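Local coordinates for acetyltransferase-like, GNAT family (Bacteroides thetaiotaomicron, PDB 3EY5), which probably transfers an acetyl group to an amine of a still unidentified substrate, as expected of a GNAT-family N-acetyltransferase, at residues F7-T12 / H51-F56; V110-E115 / P150-V155; K135-P140 / H170-I175. All coordinates share one frame; numbering follows the deposited sequence. Where two conformers were deposited one is given.

Contact 1: residues F7-T12 / H51-F56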
loop_
_atom_site.group_PDB
_atom_site.type_symbol
_atom_site.label_atom_id
_atom_site.label_comp_id
_atom_site.label_asym_id
_atom_site.label_seq_id
_atom_site.Cartn_x
_atom_site.Cartn_y
_atom_site.Cartn_z
ATOM N N PHE A 7 -1.810 6.367 13.146
ATOM C CA PHE A 7 -2.485 5.281 12.448
ATOM C C PHE A 7 -3.332 4.474 13.402
ATOM O O PHE A 7 -2.858 4.038 14.484
ATOM C CB PHE A 7 -1.472 4.344 11.810
ATOM C CG PHE A 7 -0.446 5.044 10.986
ATOM C CD1 PHE A 7 -0.618 5.192 9.633
ATOM C CD2 PHE A 7 0.690 5.574 11.574
ATOM C CE1 PHE A 7 0.342 5.847 8.856
ATOM C CE2 PHE A 7 1.642 6.234 10.804
ATOM C CZ PHE A 7 1.460 6.371 9.446
ATOM N N GLN A 8 -4.576 4.242 13.006
ATOM C CA GLN A 8 -5.433 3.410 13.820
ATOM C C GLN A 8 -6.188 2.321 13.055
ATOM O O GLN A 8 -6.945 2.608 12.119
ATOM C CB GLN A 8 -6.322 4.248 14.749
ATOM C CG GLN A 8 -7.488 4.994 14.150
ATOM C CD GLN A 8 -8.635 5.098 15.181
ATOM O OE1 GLN A 8 -9.338 4.119 15.436
ATOM N NE2 GLN A 8 -8.812 6.282 15.777
ATOM N N PRO A 9 -5.918 1.059 13.427
ATOM C CA PRO A 9 -6.575 -0.083 12.806
ATOM C C PRO A 9 -8.084 0.127 12.807
ATOM O O PRO A 9 -8.643 0.732 13.724
ATOM C CB PRO A 9 -6.191 -1.253 13.715
ATOM C CG PRO A 9 -4.886 -0.835 14.323
ATOM C CD PRO A 9 -4.922 0.647 14.443
ATOM N N ILE A 10 -8.734 -0.344 11.766
ATOM C CA ILE A 10 -10.142 -0.100 11.638
ATOM C C ILE A 10 -10.838 -1.376 11.240
ATOM O O ILE A 10 -10.269 -2.222 10.553
ATOM C CB ILE A 10 -10.386 1.111 10.685
ATOM C CG1 ILE A 10 -11.404 2.050 11.269
ATOM C CG2 ILE A 10 -10.612 0.758 9.198
ATOM C CD1 ILE A 10 -10.725 3.119 12.077
ATOM N N THR A 11 -12.047 -1.546 11.759
ATOM C CA THR A 11 -12.931 -2.608 11.296
ATOM C C THR A 11 -14.133 -1.977 10.570
ATOM O O THR A 11 -14.371 -0.779 10.657
ATOM C CB THR A 11 -13.352 -3.605 12.446
ATOM O OG1 THR A 11 -13.463 -2.917 13.703
ATOM C CG2 THR A 11 -12.311 -4.723 12.587
ATOM N N THR A 12 -14.870 -2.781 9.832
ATOM C CA THR A 12 -16.104 -2.319 9.266
ATOM C C THR A 12 -17.132 -2.023 10.389
ATOM O O THR A 12 -18.213 -1.487 10.115
ATOM C CB THR A 12 -16.688 -3.397 8.367
ATOM O OG1 THR A 12 -16.996 -4.553 9.172
ATOM C CG2 THR A 12 -15.713 -3.782 7.287
ATOM N N HIS A 51 -4.271 -5.571 7.529
ATOM C CA HIS A 51 -4.570 -4.472 8.423
ATOM C C HIS A 51 -5.027 -3.249 7.644
ATOM O O HIS A 51 -4.291 -2.713 6.798
ATOM C CB HIS A 51 -3.344 -4.106 9.256
ATOM C CG HIS A 51 -2.818 -5.232 10.090
ATOM N ND1 HIS A 51 -3.260 -5.477 11.372
ATOM C CD2 HIS A 51 -1.892 -6.184 9.823
ATOM C CE1 HIS A 51 -2.625 -6.527 11.867
ATOM N NE2 HIS A 51 -1.796 -6.979 10.942
ATOM N N ASN A 52 -6.247 -2.821 7.943
ATOM C CA ASN A 52 -6.819 -1.614 7.363
ATOM C C ASN A 52 -6.749 -0.477 8.385
ATOM O O ASN A 52 -7.255 -0.614 9.498
ATOM C CB ASN A 52 -8.278 -1.904 6.963
ATOM C CG ASN A 52 -8.807 -0.944 5.920
ATOM O OD1 ASN A 52 -8.335 0.207 5.801
ATOM N ND2 ASN A 52 -9.797 -1.417 5.127
ATOM N N ASN A 53 -6.096 0.627 8.029
ATOM C CA ASN A 53 -5.875 1.702 8.982
ATOM C C ASN A 53 -6.253 3.060 8.462
ATOM O O ASN A 53 -5.958 3.392 7.310
ATOM C CB ASN A 53 -4.406 1.780 9.433
ATOM C CG ASN A 53 -3.843 0.444 9.850
ATOM O OD1 ASN A 53 -3.709 0.161 11.045
ATOM N ND2 ASN A 53 -3.460 -0.384 8.854
ATOM N N ILE A 54 -6.880 3.856 9.333
ATOM C CA ILE A 54 -7.168 5.254 9.023
ATOM C C ILE A 54 -5.994 6.075 9.554
ATOM O O ILE A 54 -5.350 5.733 10.574
ATOM C CB ILE A 54 -8.580 5.718 9.533
ATOM C CG1 ILE A 54 -8.800 7.195 9.244
ATOM C CG2 ILE A 54 -8.726 5.478 11.022
ATOM C CD1 ILE A 54 -10.244 7.643 9.407
ATOM N N ILE A 55 -5.667 7.119 8.823
ATOM C CA ILE A 55 -4.569 7.963 9.200
ATOM C C ILE A 55 -5.178 9.260 9.756
ATOM O O ILE A 55 -6.027 9.879 9.108
ATOM C CB ILE A 55 -3.652 8.256 8.000
ATOM C CG1 ILE A 55 -3.077 6.945 7.404
ATOM C CG2 ILE A 55 -2.545 9.163 8.414
ATOM C CD1 ILE A 55 -2.502 7.167 6.075
ATOM N N PHE A 56 -4.761 9.642 10.957
ATOM C CA PHE A 56 -5.232 10.871 11.563
ATOM C C PHE A 56 -4.176 11.940 11.632
ATOM O O PHE A 56 -3.000 11.649 11.791
ATOM C CB PHE A 56 -5.713 10.602 12.978
ATOM C CG PHE A 56 -6.989 9.838 13.047
ATOM C CD1 PHE A 56 -6.981 8.451 13.067
ATOM C CD2 PHE A 56 -8.202 10.507 13.117
ATOM C CE1 PHE A 56 -8.180 7.745 13.140
ATOM C CE2 PHE A 56 -9.399 9.803 13.196
ATOM C CZ PHE A 56 -9.384 8.420 13.204
#
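The Phe7 ring lies alongside Ile55 on one side of the sheet, its CD1 3.8 Å from Ile55 CG1; elsewhere the ring stacks with Phe101 and meets His97 nearly parallel. The Phe56 ring has the aliphatic part of Gln8 at its edge, modelled too close for the spacing to be trusted, and takes further contacts from Arg6 by cation-pi and from His17 edge-to-face. The third flat group, the Asn53 amide, crosses the Pro9 ring at a slant, OD1 standing 3.6 Å from Pro9 CG. With CG anti to its own carbonyl carbon (chi1 -49°), Asn53 swings OD1 across to the proline.

The backbones hold the pair together. Gln8 and Ile54 form an antiparallel hydrogen-bonded pair, Gln8 N to Ile54 O at 3.0 Å and Ile54 N to Gln8 O at 3.1 Å. Pro9 brings no N-H, yet the next residue takes up the pairing: Ile10 N reaches Asn52 O at 2.7 Å. Ile10 also presses its CD1 onto Ile54 CG2, a tight 3.3 Å, with an off-rotamer chi1 of -134°, which points to either strain or an imperfectly placed side chain. Asn52 is buried beside Ile10, its ND2 held by Thr44 OG1 and its OD1 without a polar partner in the model.

Strand 6-9 thus borders strand 50-57, after two intervening helices, 15-28 and 37-46. That order, one strand, two helices and an antiparallel return, is the N-terminal part of the GNAT fold.

Contact 2: residues V110-E115 / P150-V155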
loop_
_atom_site.group_PDB
_atom_site.type_symbol
_atom_site.label_atom_id
_atom_site.label_comp_id
_atom_site.label_asym_id
_atom_site.label_seq_id
_atom_site.Cartn_x
_atom_site.Cartn_y
_atom_site.Cartn_z
ATOM N N VAL A 110 5.388 0.284 -7.055
ATOM C CA VAL A 110 5.223 1.520 -7.804
ATOM C C VAL A 110 5.155 1.204 -9.293
ATOM O O VAL A 110 5.662 0.188 -9.756
ATOM C CB VAL A 110 6.343 2.563 -7.574
ATOM C CG1 VAL A 110 6.342 3.035 -6.156
ATOM C CG2 VAL A 110 7.686 2.018 -7.962
ATOM N N GLU A 111 4.498 2.086 -10.013
ATOM C CA GLU A 111 4.555 2.103 -11.463
ATOM C C GLU A 111 5.974 2.260 -12.020
ATOM O O GLU A 111 6.827 2.927 -11.397
ATOM C CB GLU A 111 3.673 3.230 -11.961
ATOM C CG GLU A 111 2.266 2.752 -12.176
ATOM C CD GLU A 111 2.199 1.946 -13.464
ATOM O OE1 GLU A 111 1.118 1.389 -13.772
ATOM O OE2 GLU A 111 3.246 1.878 -14.171
ATOM N N ARG A 112 6.242 1.634 -13.164
ATOM C CA ARG A 112 7.573 1.759 -13.762
ATOM C C ARG A 112 7.712 3.154 -14.398
ATOM O O ARG A 112 6.711 3.721 -14.855
ATOM C CB ARG A 112 7.888 0.608 -14.741
ATOM C CG ARG A 112 7.880 -0.710 -14.064
ATOM C CD ARG A 112 8.449 -1.752 -14.997
ATOM N NE ARG A 112 8.250 -3.084 -14.463
ATOM C CZ ARG A 112 8.495 -4.185 -15.160
ATOM N NH1 ARG A 112 8.944 -4.077 -16.391
ATOM N NH2 ARG A 112 8.267 -5.376 -14.629
ATOM N N PRO A 113 8.943 3.733 -14.371
ATOM C CA PRO A 113 9.076 5.145 -14.719
ATOM C C PRO A 113 8.918 5.394 -16.209
ATOM O O PRO A 113 9.856 5.804 -16.887
ATOM C CB PRO A 113 10.491 5.492 -14.267
ATOM C CG PRO A 113 11.210 4.241 -14.261
ATOM C CD PRO A 113 10.213 3.202 -13.845
ATOM N N VAL A 114 7.723 5.189 -16.711
ATOM C CA VAL A 114 7.457 5.514 -18.086
ATOM C C VAL A 114 6.941 6.949 -18.187
ATOM O O VAL A 114 7.502 7.751 -18.915
ATOM C CB VAL A 114 6.496 4.522 -18.695
ATOM C CG1 VAL A 114 5.895 5.083 -19.979
ATOM C CG2 VAL A 114 7.240 3.180 -18.952
ATOM N N GLU A 115 5.903 7.270 -17.423
ATOM C CA GLU A 115 5.369 8.628 -17.452
ATOM C C GLU A 115 6.017 9.523 -16.393
ATOM O O GLU A 115 6.646 9.035 -15.430
ATOM C CB GLU A 115 3.845 8.608 -17.308
ATOM C CG GLU A 115 3.126 7.687 -18.301
ATOM C CD GLU A 115 3.079 8.241 -19.706
ATOM O OE1 GLU A 115 4.097 8.155 -20.424
ATOM O OE2 GLU A 115 2.008 8.748 -20.100
ATOM N N PRO A 150 2.924 -4.365 -15.039
ATOM C CA PRO A 150 4.363 -4.207 -14.815
ATOM C C PRO A 150 4.574 -3.163 -13.703
ATOM O O PRO A 150 3.879 -2.168 -13.697
ATOM C CB PRO A 150 4.885 -3.690 -16.162
ATOM C CG PRO A 150 3.704 -3.717 -17.117
ATOM C CD PRO A 150 2.459 -3.746 -16.290
HETATM N N MSE A 151 5.440 -3.434 -12.732
HETATM C CA MSE A 151 5.644 -2.517 -11.609
HETATM C C MSE A 151 7.022 -2.739 -11.134
HETATM O O MSE A 151 7.708 -3.619 -11.623
HETATM C CB MSE A 151 4.723 -2.845 -10.445
HETATM C CG MSE A 151 3.314 -2.932 -10.876
HETATM SE SE MSE A 151 2.435 -1.195 -10.821
HETATM C CE MSE A 151 1.347 -2.023 -9.465
ATOM N N TYR A 152 7.437 -1.952 -10.159
ATOM C CA TYR A 152 8.695 -2.214 -9.462
ATOM C C TYR A 152 8.336 -2.281 -8.012
ATOM O O TYR A 152 7.394 -1.622 -7.553
ATOM C CB TYR A 152 9.712 -1.083 -9.672
ATOM C CG TYR A 152 10.419 -1.117 -11.007
ATOM C CD1 TYR A 152 10.688 -2.353 -11.654
ATOM C CD2 TYR A 152 10.866 0.060 -11.609
ATOM C CE1 TYR A 152 11.364 -2.392 -12.885
ATOM C CE2 TYR A 152 11.541 0.035 -12.825
ATOM C CZ TYR A 152 11.778 -1.181 -13.456
ATOM O OH TYR A 152 12.427 -1.197 -14.665
ATOM N N LEU A 153 9.122 -3.026 -7.270
ATOM C CA LEU A 153 8.996 -2.992 -5.806
ATOM C C LEU A 153 9.973 -1.953 -5.281
ATOM O O LEU A 153 11.019 -1.696 -5.880
ATOM C CB LEU A 153 9.320 -4.339 -5.181
ATOM C CG LEU A 153 8.470 -5.556 -5.543
ATOM C CD1 LEU A 153 9.120 -6.768 -4.813
ATOM C CD2 LEU A 153 6.972 -5.356 -5.118
HETATM N N MSE A 154 9.620 -1.373 -4.151
HETATM C CA MSE A 154 10.482 -0.411 -3.494
HETATM C C MSE A 154 10.468 -0.790 -2.047
HETATM O O MSE A 154 9.412 -1.132 -1.512
HETATM C CB MSE A 154 9.950 0.997 -3.692
HETATM C CG MSE A 154 10.122 1.486 -5.106
HETATM SE SE MSE A 154 9.990 3.381 -5.139
HETATM C CE MSE A 154 11.733 3.728 -4.319
ATOM N N VAL A 155 11.656 -0.767 -1.438
ATOM C CA VAL A 155 11.830 -1.328 -0.108
ATOM C C VAL A 155 12.471 -0.350 0.867
ATOM O O VAL A 155 13.430 0.346 0.540
ATOM C CB VAL A 155 12.636 -2.665 -0.184
ATOM C CG1 VAL A 155 12.700 -3.349 1.179
ATOM C CG2 VAL A 155 11.957 -3.582 -1.185
HETATM O O HOH W 1 1.219 -0.938 -14.606
#
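Val110 and Tyr152 make an antiparallel hydrogen-bonded pair where strand 106-110 of the GNAT sheet gives way to a loop, and Arg112 of that loop then folds back over strand 149-156. Val110 N to Tyr152 O and Tyr152 N to Val110 O are both 2.8 Å and close to straight. On the same face, Val110 CG2 rests 3.8 Å from CG of Met154, a selenomethionine, the two side chains crossing at about a right angle.

The guanidinium of Arg112 is met on both faces. Pro150 CB sits over the centre of one, 3.8 Å from Arg112 CZ, and the CE1 side of the nearly parallel Tyr152 ring (planes 9° apart) reaches over the other near NE. An extended chain from CG to NE makes this possible: Arg112 CG stands 3.7 Å above the centroid of the Tyr152 ring, a CH-pi contact almost on the ring normal, and CD and NE run on over CE1. NE donates in the guanidinium plane to Met151 O at 2.9 Å, although it meets that carbonyl from above its plane. NH2 forms a salt bridge with Asp136 of the adjoining strand 136-139, and Tyr138 adds a cation-pi contact. Pro113 CD packs on Tyr152 CE2 at 3.6 Å. A water donates to both Glu111 OE1 and Pro150 O, tying the loop to the strand's start.

Strand 149-156 runs between strand 106-110 on one side and strands 131-134 and 136-139 on the other, while helix 116-127 packs against Val110 and Met154, and its Lys119 meets Pro113 in the loop.

Contact 3: residues K135-P140 / H170-I175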
loop_
_atom_site.group_PDB
_atom_site.type_symbol
_atom_site.label_atom_id
_atom_site.label_comp_id
_atom_site.label_asym_id
_atom_site.label_seq_id
_atom_site.Cartn_x
_atom_site.Cartn_y
_atom_site.Cartn_z
ATOM N N LYS A 135 13.733 -5.233 -10.444
ATOM C CA LYS A 135 13.480 -6.604 -10.796
ATOM C C LYS A 135 12.260 -6.551 -11.688
ATOM O O LYS A 135 11.467 -5.635 -11.589
ATOM C CB LYS A 135 13.243 -7.422 -9.517
ATOM C CG LYS A 135 14.475 -7.451 -8.612
ATOM C CD LYS A 135 15.418 -8.544 -9.082
ATOM C CE LYS A 135 16.854 -8.344 -8.650
ATOM N NZ LYS A 135 17.592 -9.642 -8.975
ATOM N N ASP A 136 12.109 -7.526 -12.564
ATOM C CA ASP A 136 10.994 -7.519 -13.489
ATOM C C ASP A 136 9.697 -7.990 -12.771
ATOM O O ASP A 136 9.170 -9.068 -13.057
ATOM C CB ASP A 136 11.314 -8.421 -14.691
ATOM C CG ASP A 136 10.275 -8.301 -15.812
ATOM O OD1 ASP A 136 9.610 -7.229 -15.909
ATOM O OD2 ASP A 136 10.118 -9.278 -16.600
ATOM N N TYR A 137 9.192 -7.172 -11.853
ATOM C CA TYR A 137 7.995 -7.488 -11.091
ATOM C C TYR A 137 6.678 -7.183 -11.885
ATOM O O TYR A 137 6.614 -6.212 -12.665
ATOM C CB TYR A 137 8.013 -6.689 -9.790
ATOM C CG TYR A 137 6.798 -6.994 -8.932
ATOM C CD1 TYR A 137 6.673 -8.221 -8.295
ATOM C CD2 TYR A 137 5.791 -6.065 -8.763
ATOM C CE1 TYR A 137 5.550 -8.538 -7.499
ATOM C CE2 TYR A 137 4.661 -6.359 -7.982
ATOM C CZ TYR A 137 4.537 -7.615 -7.371
ATOM O OH TYR A 137 3.421 -7.925 -6.575
ATOM N N TYR A 138 5.651 -8.002 -11.647
ATOM C CA TYR A 138 4.285 -7.804 -12.158
ATOM C C TYR A 138 3.267 -7.956 -11.046
ATOM O O TYR A 138 3.330 -8.923 -10.280
ATOM C CB TYR A 138 3.961 -8.835 -13.263
ATOM C CG TYR A 138 4.644 -8.486 -14.580
ATOM C CD1 TYR A 138 5.945 -8.901 -14.834
ATOM C CD2 TYR A 138 3.995 -7.699 -15.542
ATOM C CE1 TYR A 138 6.591 -8.544 -16.007
ATOM C CE2 TYR A 138 4.621 -7.354 -16.723
ATOM C CZ TYR A 138 5.918 -7.776 -16.939
ATOM O OH TYR A 138 6.553 -7.455 -18.103
ATOM N N GLN A 139 2.336 -7.012 -10.940
ATOM C CA GLN A 139 1.190 -7.187 -10.065
ATOM C C GLN A 139 0.123 -8.039 -10.770
ATOM O O GLN A 139 -0.422 -7.619 -11.799
ATOM C CB GLN A 139 0.596 -5.830 -9.694
ATOM C CG GLN A 139 -0.535 -5.938 -8.666
ATOM C CD GLN A 139 -1.319 -4.651 -8.562
ATOM O OE1 GLN A 139 -2.511 -4.614 -8.870
ATOM N NE2 GLN A 139 -0.653 -3.583 -8.166
ATOM N N PRO A 140 -0.198 -9.235 -10.200
ATOM C CA PRO A 140 -1.296 -10.070 -10.686
ATOM C C PRO A 140 -2.573 -9.243 -10.624
ATOM O O PRO A 140 -2.656 -8.349 -9.809
ATOM C CB PRO A 140 -1.379 -11.223 -9.647
ATOM C CG PRO A 140 -0.051 -11.226 -8.955
ATOM C CD PRO A 140 0.335 -9.728 -8.915
ATOM N N HIS A 170 7.006 -14.209 -4.377
ATOM C CA HIS A 170 6.211 -15.391 -4.183
ATOM C C HIS A 170 5.149 -15.162 -3.078
ATOM O O HIS A 170 3.972 -15.417 -3.290
ATOM C CB HIS A 170 7.095 -16.646 -3.927
ATOM C CG HIS A 170 6.292 -17.898 -3.737
ATOM N ND1 HIS A 170 5.693 -18.565 -4.788
ATOM C CD2 HIS A 170 5.935 -18.571 -2.617
ATOM C CE1 HIS A 170 5.025 -19.609 -4.327
ATOM N NE2 HIS A 170 5.153 -19.636 -3.011
ATOM N N LYS A 171 5.564 -14.665 -1.923
ATOM C CA LYS A 171 4.633 -14.280 -0.854
ATOM C C LYS A 171 3.506 -13.331 -1.292
ATOM O O LYS A 171 2.351 -13.531 -0.922
ATOM C CB LYS A 171 5.398 -13.640 0.328
ATOM C CG LYS A 171 6.410 -14.571 0.982
ATOM C CD LYS A 171 7.029 -13.960 2.253
ATOM C CE LYS A 171 8.265 -14.744 2.758
ATOM N NZ LYS A 171 9.592 -14.275 2.169
ATOM N N LEU A 172 3.858 -12.300 -2.066
ATOM C CA LEU A 172 2.891 -11.339 -2.590
ATOM C C LEU A 172 1.867 -11.974 -3.538
ATOM O O LEU A 172 0.639 -11.759 -3.392
ATOM C CB LEU A 172 3.608 -10.183 -3.340
ATOM C CG LEU A 172 4.613 -9.341 -2.531
ATOM C CD1 LEU A 172 5.128 -8.165 -3.367
ATOM C CD2 LEU A 172 4.015 -8.833 -1.251
ATOM N N HIS A 173 2.368 -12.716 -4.531
ATOM C CA HIS A 173 1.493 -13.296 -5.541
ATOM C C HIS A 173 0.497 -14.293 -4.951
ATOM O O HIS A 173 -0.652 -14.360 -5.360
ATOM C CB HIS A 173 2.321 -13.965 -6.619
ATOM C CG HIS A 173 2.953 -12.989 -7.551
ATOM N ND1 HIS A 173 3.357 -13.327 -8.821
ATOM C CD2 HIS A 173 3.208 -11.662 -7.410
ATOM C CE1 HIS A 173 3.863 -12.259 -9.421
ATOM N NE2 HIS A 173 3.777 -11.233 -8.588
ATOM N N THR A 174 0.937 -15.071 -3.990
ATOM C CA THR A 174 0.061 -16.129 -3.523
ATOM C C THR A 174 -0.903 -15.589 -2.470
ATOM O O THR A 174 -2.109 -15.830 -2.579
ATOM C CB THR A 174 0.839 -17.340 -3.033
ATOM O OG1 THR A 174 1.841 -16.907 -2.119
ATOM C CG2 THR A 174 1.559 -18.022 -4.194
ATOM N N ILE A 175 -0.392 -14.814 -1.508
ATOM C CA ILE A 175 -1.193 -14.374 -0.364
ATOM C C ILE A 175 -2.028 -13.144 -0.631
ATOM O O ILE A 175 -3.184 -13.070 -0.216
ATOM C CB ILE A 175 -0.334 -14.147 0.881
ATOM C CG1 ILE A 175 0.336 -15.476 1.247
ATOM C CG2 ILE A 175 -1.232 -13.681 2.059
ATOM C CD1 ILE A 175 1.749 -15.363 1.716
#
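His173 reaches out from helix 161-176 and lays its imidazole against Tyr137 and Tyr138 of strand 136-139 and against Pro140 just beyond it. A chi1 of -76° places CG beside the backbone N, and the ring leans off the helix far enough for NE2 to come within 2.9 Å of Tyr138 O. That bond is weak, its N-H...O angle only 128°. Pro140 covers one face of the imidazole, its CG 3.7 Å from the ring centroid and near the normal, a CH-pi contact in which the two side chains cross at about a right angle.

Tyr137 slides past His173 in the opposite direction. Its CG lies opposite the backbone N (chi1 -179°), which stretches the phenol toward the helix; CE1 comes 3.4 Å from His173 NE2, and the ring planes are inclined by 51°. Farther along, Leu172 CD1 sits 3.6 Å from Tyr137 OH, while that hydroxyl makes its hydrogen bond with Glu109 OE2.

Cutting His173 back to an alanine is likely to leave Tyr138 O without this donor, take away the ring face on which Pro140 CG packs and open a gap beside the Tyr137 phenol.

With one weak N-H...O bond beside a CH-pi contact and an oblique ring pair, the contact between residues 135-140 and 170-175 is largely nonpolar.

In the fold
Contacts 2 and 3 are neighbours, their centres 13 Å apart, and interlock along the chain because their segments alternate. Arg112 joins them directly: its NH2 forms a salt bridge of 2.6 Å with Asp136 OD1 and probably a hydrogen bond with Tyr137 O, so the loop of contact 2 also grips the strand of contact 3. Contact 1 lies across the chain's centre, 26 Å from contact 2 and 25 Å from contact 3 between centres, yet all three reach one sheet. In GNAT relatives acetyl-CoA binds in the cleft where the strands corresponding to 74-81 and 106-110 splay apart; contact 2 begins at the end of strand 106-110, but no ligand is modelled there.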